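Local coordinates for protein 'Carboxyl esterase 2 (Tuber melanosporum Mel28, PDB 5MIF) that probably hydrolyses carboxylic esters, as an archaea-like carboxylesterase of the alpha/beta hydrolase fold from a mycorrhizal truffle, at residues S200-Q214 with A268-L280. Numbering follows the deposited sequence.
Sequences SLLSIKRKTPLPKFQ and ASDEDLAKFPETL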
loop_
_atom_site.group_PDB
_atom_site.type_symbol
_atom_site.label_atom_id
_atom_site.label_comp_id
_atom_site.label_asym_id
_atom_site.label_seq_id
_atom_site.Cartn_x
_atom_site.Cartn_y
_atom_site.Cartn_z
ATOM N N SER A 200 -7.542 -14.830 16.318
ATOM C CA SER A 200 -6.641 -14.013 17.135
ATOM C C SER A 200 -7.282 -13.733 18.504
ATOM O O SER A 200 -6.659 -13.935 19.541
ATOM C CB SER A 200 -6.293 -12.693 16.424
ATOM O OG SER A 200 -5.403 -12.898 15.325
ATOM N N LEU A 201 -8.531 -13.279 18.494
ATOM C CA LEU A 201 -9.247 -12.946 19.717
ATOM C C LEU A 201 -9.419 -14.172 20.625
ATOM O O LEU A 201 -9.236 -14.085 21.835
ATOM C CB LEU A 201 -10.607 -12.325 19.379
ATOM C CG LEU A 201 -11.526 -11.963 20.548
ATOM C CD1 LEU A 201 -10.859 -10.946 21.450
ATOM C CD2 LEU A 201 -12.850 -11.428 20.026
ATOM N N LEU A 202 -9.748 -15.316 20.031
ATOM C CA LEU A 202 -9.897 -16.552 20.788
ATOM C C LEU A 202 -8.548 -16.961 21.399
ATOM O O LEU A 202 -8.498 -17.508 22.500
ATOM C CB LEU A 202 -10.471 -17.673 19.892
ATOM C CG LEU A 202 -11.944 -17.578 19.445
ATOM C CD1 LEU A 202 -12.298 -18.608 18.364
ATOM C CD2 LEU A 202 -12.906 -17.714 20.637
ATOM N N SER A 203 -7.454 -16.721 20.684
ATOM C CA SER A 203 -6.131 -17.025 21.235
ATOM C C SER A 203 -5.849 -16.169 22.473
ATOM O O SER A 203 -5.265 -16.639 23.454
ATOM C CB SER A 203 -5.045 -16.806 20.192
ATOM O OG SER A 203 -5.319 -17.557 19.031
ATOM N N ILE A 204 -6.273 -14.909 22.418
ATOM C CA ILE A 204 -6.091 -13.994 23.537
ATOM C C ILE A 204 -6.925 -14.465 24.735
ATOM O O ILE A 204 -6.404 -14.612 25.834
ATOM C CB ILE A 204 -6.458 -12.558 23.130
ATOM C CG1 ILE A 204 -5.359 -11.999 22.213
ATOM C CG2 ILE A 204 -6.627 -11.675 24.358
ATOM C CD1 ILE A 204 -5.790 -10.847 21.339
ATOM N N LYS A 205 -8.199 -14.769 24.498
ATOM C CA LYS A 205 -9.075 -15.301 25.549
ATOM C C LYS A 205 -8.600 -16.602 26.195
ATOM O O LYS A 205 -8.846 -16.827 27.384
ATOM C CB LYS A 205 -10.480 -15.531 24.994
ATOM C CG LYS A 205 -11.206 -14.255 24.663
ATOM C CD LYS A 205 -12.596 -14.518 24.081
ATOM C CE LYS A 205 -13.314 -13.199 23.905
ATOM N NZ LYS A 205 -14.734 -13.215 24.335
ATOM N N ARG A 206 -7.946 -17.469 25.424
ATOM C CA ARG A 206 -7.603 -18.798 25.917
ATOM C C ARG A 206 -6.120 -18.920 26.230
ATOM O O ARG A 206 -5.648 -19.973 26.656
ATOM C CB ARG A 206 -8.036 -19.851 24.880
ATOM C CG ARG A 206 -9.566 -19.864 24.651
ATOM C CD ARG A 206 -10.002 -20.627 23.395
ATOM N NE ARG A 206 -11.452 -20.561 23.228
ATOM C CZ ARG A 206 -12.133 -21.042 22.190
ATOM N NH1 ARG A 206 -11.497 -21.624 21.178
ATOM N NH2 ARG A 206 -13.455 -20.926 22.161
ATOM N N LYS A 207 -5.407 -17.812 26.059
ATOM C CA LYS A 207 -3.970 -17.714 26.307
ATOM C C LYS A 207 -3.165 -18.747 25.529
ATOM O O LYS A 207 -2.319 -19.442 26.085
ATOM C CB LYS A 207 -3.682 -17.797 27.809
ATOM C CG LYS A 207 -4.282 -16.577 28.531
ATOM C CD LYS A 207 -4.349 -16.709 30.046
ATOM C CE LYS A 207 -5.084 -15.512 30.659
ATOM N NZ LYS A 207 -4.891 -14.253 29.879
ATOM N N THR A 208 -3.444 -18.836 24.230
ATOM C CA THR A 208 -2.668 -19.691 23.338
ATOM C C THR A 208 -1.916 -18.802 22.343
ATOM O O THR A 208 -2.328 -17.669 22.104
ATOM C CB THR A 208 -3.570 -20.703 22.595
ATOM O OG1 THR A 208 -4.627 -20.014 21.918
ATOM C CG2 THR A 208 -4.147 -21.726 23.578
ATOM N N PRO A 209 -0.823 -19.312 21.746
ATOM C CA PRO A 209 0.054 -18.460 20.927
ATOM C C PRO A 209 -0.616 -17.726 19.758
ATOM O O PRO A 209 -1.410 -18.293 18.989
ATOM C CB PRO A 209 1.105 -19.450 20.404
ATOM C CG PRO A 209 1.181 -20.485 21.472
ATOM C CD PRO A 209 -0.231 -20.643 21.976
ATOM N N LEU A 210 -0.289 -16.438 19.672
ATOM C CA LEU A 210 -0.675 -15.544 18.588
ATOM C C LEU A 210 0.341 -15.601 17.466
ATOM O O LEU A 210 1.488 -15.944 17.700
ATOM C CB LEU A 210 -0.785 -14.101 19.095
ATOM C CG LEU A 210 -2.009 -13.706 19.908
ATOM C CD1 LEU A 210 -1.747 -12.360 20.565
ATOM C CD2 LEU A 210 -3.263 -13.665 19.014
ATOM N N PRO A 211 -0.065 -15.241 16.245
ATOM C CA PRO A 211 0.931 -15.181 15.170
ATOM C C PRO A 211 1.853 -13.976 15.338
ATOM O O PRO A 211 1.482 -13.050 16.055
ATOM C CB PRO A 211 0.068 -15.048 13.911
ATOM C CG PRO A 211 -1.126 -14.252 14.396
ATOM C CD PRO A 211 -1.398 -14.801 15.787
ATOM N N LYS A 212 3.012 -13.978 14.683
ATOM C CA LYS A 212 3.916 -12.830 14.733
ATOM C C LYS A 212 3.342 -11.657 13.947
ATOM O O LYS A 212 3.640 -10.492 14.216
ATOM C CB LYS A 212 5.294 -13.198 14.183
ATOM C CG LYS A 212 6.319 -13.570 15.242
ATOM C CD LYS A 212 7.671 -13.829 14.597
ATOM C CE LYS A 212 8.612 -14.571 15.529
ATOM N NZ LYS A 212 9.900 -14.836 14.830
ATOM N N PHE A 213 2.515 -11.974 12.961
ATOM C CA PHE A 213 2.043 -10.974 12.026
ATOM C C PHE A 213 0.713 -11.405 11.418
ATOM O O PHE A 213 0.513 -12.580 11.120
ATOM C CB PHE A 213 3.104 -10.735 10.941
ATOM C CG PHE A 213 2.778 -9.609 10.018
ATOM C CD1 PHE A 213 2.667 -8.312 10.495
ATOM C CD2 PHE A 213 2.627 -9.837 8.658
ATOM C CE1 PHE A 213 2.371 -7.264 9.642
ATOM C CE2 PHE A 213 2.341 -8.792 7.787
ATOM C CZ PHE A 213 2.203 -7.495 8.287
ATOM N N GLN A 214 -0.196 -10.451 11.247
ATOM C CA GLN A 214 -1.532 -10.753 10.746
ATOM C C GLN A 214 -1.881 -9.806 9.614
ATOM O O GLN A 214 -1.663 -8.596 9.725
ATOM C CB GLN A 214 -2.575 -10.650 11.883
ATOM C CG GLN A 214 -4.046 -10.705 11.433
ATOM C CD GLN A 214 -5.033 -10.695 12.601
ATOM O OE1 GLN A 214 -5.818 -11.637 12.780
ATOM N NE2 GLN A 214 -5.010 -9.615 13.393
ATOM N N ALA A 268 -14.841 -6.224 20.085
ATOM C CA ALA A 268 -14.137 -6.780 21.227
ATOM C C ALA A 268 -13.763 -5.658 22.187
ATOM O O ALA A 268 -13.829 -4.482 21.830
ATOM C CB ALA A 268 -12.905 -7.552 20.779
ATOM N N SER A 269 -13.390 -6.018 23.408
ATOM C CA SER A 269 -13.012 -5.022 24.400
ATOM C C SER A 269 -11.654 -4.391 24.090
ATOM O O SER A 269 -10.820 -4.990 23.395
ATOM C CB SER A 269 -12.972 -5.638 25.793
ATOM O OG SER A 269 -11.827 -6.459 25.940
ATOM N N ASP A 270 -11.452 -3.176 24.597
ATOM C CA ASP A 270 -10.150 -2.512 24.549
ATOM C C ASP A 270 -9.057 -3.414 25.098
ATOM O O ASP A 270 -7.968 -3.510 24.530
ATOM C CB ASP A 270 -10.187 -1.198 25.342
ATOM C CG ASP A 270 -10.822 -0.069 24.568
ATOM O OD1 ASP A 270 -11.185 -0.283 23.395
ATOM O OD2 ASP A 270 -10.978 1.032 25.136
ATOM N N GLU A 271 -9.355 -4.082 26.205
ATOM C CA GLU A 271 -8.360 -4.898 26.885
ATOM C C GLU A 271 -7.900 -6.080 26.023
ATOM O O GLU A 271 -6.720 -6.430 26.011
ATOM C CB GLU A 271 -8.919 -5.405 28.216
ATOM C CG GLU A 271 -7.981 -6.356 28.963
ATOM C CD GLU A 271 -8.627 -6.981 30.197
ATOM O OE1 GLU A 271 -9.386 -6.270 30.897
ATOM O OE2 GLU A 271 -8.360 -8.177 30.474
ATOM N N ASP A 272 -8.833 -6.697 25.305
ATOM C CA ASP A 272 -8.485 -7.810 24.410
ATOM C C ASP A 272 -7.767 -7.326 23.147
ATOM O O ASP A 272 -6.726 -7.860 22.785
ATOM C CB ASP A 272 -9.733 -8.595 24.009
ATOM C CG ASP A 272 -10.303 -9.409 25.154
ATOM O OD1 ASP A 272 -9.551 -9.737 26.107
ATOM O OD2 ASP A 272 -11.514 -9.715 25.091
ATOM N N LEU A 273 -8.330 -6.310 22.491
ATOM C CA LEU A 273 -7.785 -5.816 21.230
ATOM C C LEU A 273 -6.374 -5.271 21.382
ATOM O O LEU A 273 -5.556 -5.392 20.467
ATOM C CB LEU A 273 -8.678 -4.729 20.651
ATOM C CG LEU A 273 -9.946 -5.195 19.955
ATOM C CD1 LEU A 273 -10.538 -4.043 19.174
ATOM C CD2 LEU A 273 -9.651 -6.380 19.040
ATOM N N ALA A 274 -6.080 -4.708 22.553
ATOM C CA ALA A 274 -4.752 -4.164 22.842
ATOM C C ALA A 274 -3.693 -5.259 22.790
ATOM O O ALA A 274 -2.501 -4.974 22.690
ATOM C CB ALA A 274 -4.738 -3.466 24.207
ATOM N N LYS A 275 -4.137 -6.516 22.842
ATOM C CA LYS A 275 -3.227 -7.658 22.795
ATOM C C LYS A 275 -3.116 -8.278 21.403
ATOM O O LYS A 275 -2.465 -9.315 21.237
ATOM C CB LYS A 275 -3.664 -8.734 23.792
ATOM C CG LYS A 275 -3.624 -8.280 25.256
ATOM C CD LYS A 275 -3.947 -9.408 26.214
ATOM C CE LYS A 275 -4.129 -8.880 27.635
ATOM N NZ LYS A 275 -4.850 -9.843 28.526
ATOM N N PHE A 276 -3.726 -7.649 20.400
ATOM C CA PHE A 276 -3.646 -8.193 19.037
ATOM C C PHE A 276 -2.220 -8.201 18.506
ATOM O O PHE A 276 -1.389 -7.410 18.939
ATOM C CB PHE A 276 -4.546 -7.408 18.069
ATOM C CG PHE A 276 -5.820 -8.123 17.712
ATOM C CD1 PHE A 276 -6.589 -8.738 18.682
ATOM C CD2 PHE A 276 -6.220 -8.215 16.393
ATOM C CE1 PHE A 276 -7.759 -9.408 18.341
ATOM C CE2 PHE A 276 -7.386 -8.894 16.041
ATOM C CZ PHE A 276 -8.153 -9.482 17.012
ATOM N N PRO A 277 -1.926 -9.123 17.582
ATOM C CA PRO A 277 -0.603 -9.149 16.968
ATOM C C PRO A 277 -0.456 -7.952 16.045
ATOM O O PRO A 277 -1.473 -7.359 15.684
ATOM C CB PRO A 277 -0.610 -10.464 16.182
ATOM C CG PRO A 277 -2.046 -10.637 15.804
ATOM C CD PRO A 277 -2.829 -10.127 16.985
ATOM N N GLU A 278 0.763 -7.578 15.671
ATOM C CA GLU A 278 0.880 -6.498 14.713
ATOM C C GLU A 278 0.185 -6.895 13.413
ATOM O O GLU A 278 0.290 -8.030 12.930
ATOM C CB GLU A 278 2.325 -6.048 14.507
ATOM C CG GLU A 278 3.208 -6.825 13.618
ATOM C CD GLU A 278 4.439 -5.994 13.257
ATOM O OE1 GLU A 278 4.300 -4.757 13.138
ATOM O OE2 GLU A 278 5.537 -6.565 13.118
ATOM N N THR A 279 -0.571 -5.940 12.890
ATOM C CA THR A 279 -1.531 -6.206 11.846
ATOM C C THR A 279 -1.438 -5.221 10.683
ATOM O O THR A 279 -1.311 -4.009 10.881
ATOM C CB THR A 279 -2.946 -6.157 12.447
ATOM O OG1 THR A 279 -3.088 -7.230 13.388
ATOM C CG2 THR A 279 -3.998 -6.233 11.371
ATOM N N LEU A 280 -1.481 -5.753 9.467
ATOM C CA LEU A 280 -1.622 -4.933 8.270
ATOM C C LEU A 280 -3.035 -5.098 7.696
ATOM O O LEU A 280 -3.472 -6.219 7.408
ATOM C CB LEU A 280 -0.570 -5.320 7.222
ATOM C CG LEU A 280 -0.806 -4.804 5.800
ATOM C CD1 LEU A 280 -0.686 -3.279 5.722
ATOM C CD2 LEU A 280 0.163 -5.450 4.842
HETATM O O HOH W 1 2.939 -9.234 17.022
#
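Apolar packing centres on Phe276, whose ring lies between Ser200 CB over one face and Leu273 CD2 over the opposite face. The CH-pi geometry supports the first: Ser200 CB stands 4.1 Å from the centroid of the Phe276 ring, 22° off its normal. Ile204 crosses this ring at about a right angle, its CD1 3.5 Å from Phe276 CD1; CG1 is anti to the carbonyl carbon and the chain runs on extended (chi2 158°), carrying the same methyl to Asp272 O, while CG2, anti to the backbone N, lies against Lys275 CD. Leu201 spreads its two methyls, CD1 onto Asp272 CB and CD2 onto Ala268 CB. Cutting Phe276 back to an alanine is likely to leave Ser200 CB and Ile204 CD1 without their aromatic partner and open a gap between helix 191-206 and Leu273. Further along, the rings of Pro211 and Pro277 meet obliquely, CG to CG at 4.0 Å, and Glu278 CG sits in plane at the edge of the Phe213 ring, 3.5 Å from CD1.

Backbone bonding then takes over in parallel register, Gln214 beside Thr279. Gln214 N donates to Glu278 O at 3.0 Å. Leu280 N returns the pairing to Gln214 O at 2.9 Å, with 160° at the hydrogen. A water bridges Lys212 O and Glu278 N just before the strands pair.

Charge contributes little directly: Lys205 NZ remains 4.8 Å from Asp272 OD2 and forms its salt bridge with Asp261. The chemistry thus implies a mainly apolar interface between helix 191-206 and the loop around helix 270-273, continuous with the pairing of neighbouring strands 213-217 and 279-284 in the central hydrolase sheet.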